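Local coordinates for protein transcription factor tau subunit sfc1 (Schizosaccharomyces pombe, PDB 4BJJ) that serves in the tauA part of TFIIIC, which binds the boxA promoter sites of tRNA genes and helps recruit RNA polymerase III, at residues G20-N23 and A27-Q30. The protein carries 3 engineered substitutions. Sequence-based numbering, arbitrary orientation.
Sequences GFAN and AFFQ
A22 and F28 show how one methyl group over an aromatic ring can join a loop to the helix that follows it. The principal apolar element is a CH-pi contact: A22 CB sits 4.0 Å from the centroid of the F28 ring, only 11° off the ring normal, while A22 CA approaches F28 CG at 3.8 Å over the same face. F28 holds its CG anti to the backbone N (chi1 171°), which carries the ring out from helix 25-30 to the loop. The polar backbone meets the ring differently. F21 O comes obliquely to F28 CD1 at 3.3 Å, and G20 O stands farther off, 4.3 Å from F28 CE1. The loop joins strand 12-18 to this helix in the Tau95 triple-barrel region, within the Sfc7-interacting domain of Sfc1. H18, at the strand's end, also meets the F28 ring, with the planes at about 40°. A leucine in place of F28 would probably lose the flat surface beneath the A22 methyl and leave H18 without its aromatic neighbour. A chain of another protein lies against the same place: apolar packing from it reaches both A22 and F28, and one of its polar side chains hydrogen-bonds to G20 O.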
loop_
_atom_site.group_PDB
_atom_site.type_symbol
_atom_site.label_atom_id
_atom_site.label_comp_id
_atom_site.label_asym_id
_atom_site.label_seq_id
_atom_site.Cartn_x
_atom_site.Cartn_y
_atom_site.Cartn_z
ATOM N N GLY A 20 -2.751 9.453 -10.584
ATOM C CA GLY A 20 -3.080 10.855 -10.357
ATOM C C GLY A 20 -3.215 11.318 -8.911
ATOM O O GLY A 20 -2.640 10.746 -8.010
ATOM N N PHE A 21 -4.006 12.365 -8.710
ATOM C CA PHE A 21 -3.968 13.126 -7.478
ATOM C C PHE A 21 -5.329 13.494 -6.955
ATOM O O PHE A 21 -6.271 13.741 -7.712
ATOM C CB PHE A 21 -3.152 14.391 -7.723
ATOM C CG PHE A 21 -1.795 14.100 -8.292
ATOM C CD1 PHE A 21 -0.785 13.619 -7.474
ATOM C CD2 PHE A 21 -1.553 14.252 -9.647
ATOM C CE1 PHE A 21 0.452 13.315 -7.992
ATOM C CE2 PHE A 21 -0.316 13.951 -10.183
ATOM C CZ PHE A 21 0.693 13.479 -9.362
ATOM N N ALA A 22 -5.410 13.549 -5.634
ATOM C CA ALA A 22 -6.680 13.703 -4.942
ATOM C C ALA A 22 -7.074 15.151 -4.595
ATOM O O ALA A 22 -7.826 15.356 -3.651
ATOM C CB ALA A 22 -6.660 12.853 -3.680
ATOM N N ASN A 23 -6.616 16.143 -5.357
ATOM C CA ASN A 23 -6.912 17.542 -5.015
ATOM C C ASN A 23 -8.415 17.792 -5.059
ATOM O O ASN A 23 -8.959 18.520 -4.225
ATOM C CB ASN A 23 -6.190 18.527 -5.945
ATOM C CG ASN A 23 -4.732 18.132 -6.226
ATOM O OD1 ASN A 23 -3.878 18.161 -5.329
ATOM N ND2 ASN A 23 -4.443 17.780 -7.480
ATOM N N ALA A 27 -13.892 14.150 -8.045
ATOM C CA ALA A 27 -13.334 13.846 -9.358
ATOM C C ALA A 27 -12.364 12.683 -9.262
ATOM O O ALA A 27 -12.369 11.806 -10.115
ATOM C CB ALA A 27 -12.629 15.049 -9.924
ATOM N N PHE A 28 -11.547 12.680 -8.210
ATOM C CA PHE A 28 -10.535 11.656 -8.029
ATOM C C PHE A 28 -11.153 10.272 -7.905
ATOM O O PHE A 28 -10.735 9.360 -8.601
ATOM C CB PHE A 28 -9.677 11.981 -6.812
ATOM C CG PHE A 28 -8.731 10.894 -6.410
ATOM C CD1 PHE A 28 -7.539 10.704 -7.090
ATOM C CD2 PHE A 28 -9.027 10.072 -5.324
ATOM C CE1 PHE A 28 -6.652 9.705 -6.701
ATOM C CE2 PHE A 28 -8.160 9.077 -4.931
ATOM C CZ PHE A 28 -6.958 8.889 -5.617
ATOM N N PHE A 29 -12.134 10.120 -7.020
ATOM C CA PHE A 29 -12.799 8.834 -6.815
ATOM C C PHE A 29 -13.597 8.423 -8.032
ATOM O O PHE A 29 -13.743 7.242 -8.327
ATOM C CB PHE A 29 -13.758 8.922 -5.646
ATOM C CG PHE A 29 -13.086 9.003 -4.328
ATOM C CD1 PHE A 29 -12.088 8.104 -3.991
ATOM C CD2 PHE A 29 -13.457 9.968 -3.414
ATOM C CE1 PHE A 29 -11.467 8.175 -2.771
ATOM C CE2 PHE A 29 -12.845 10.037 -2.198
ATOM C CZ PHE A 29 -11.848 9.136 -1.871
ATOM N N GLN A 30 -14.121 9.413 -8.726
ATOM C CA GLN A 30 -14.891 9.168 -9.924
ATOM C C GLN A 30 -14.040 8.526 -11.034
ATOM O O GLN A 30 -14.572 7.765 -11.864
ATOM C CB GLN A 30 -15.535 10.471 -10.388
ATOM C CG GLN A 30 -16.520 10.313 -11.515
ATOM C CD GLN A 30 -17.545 9.239 -11.235
ATOM O OE1 GLN A 30 -18.047 9.116 -10.102
ATOM N NE2 GLN A 30 -17.833 8.416 -12.260
#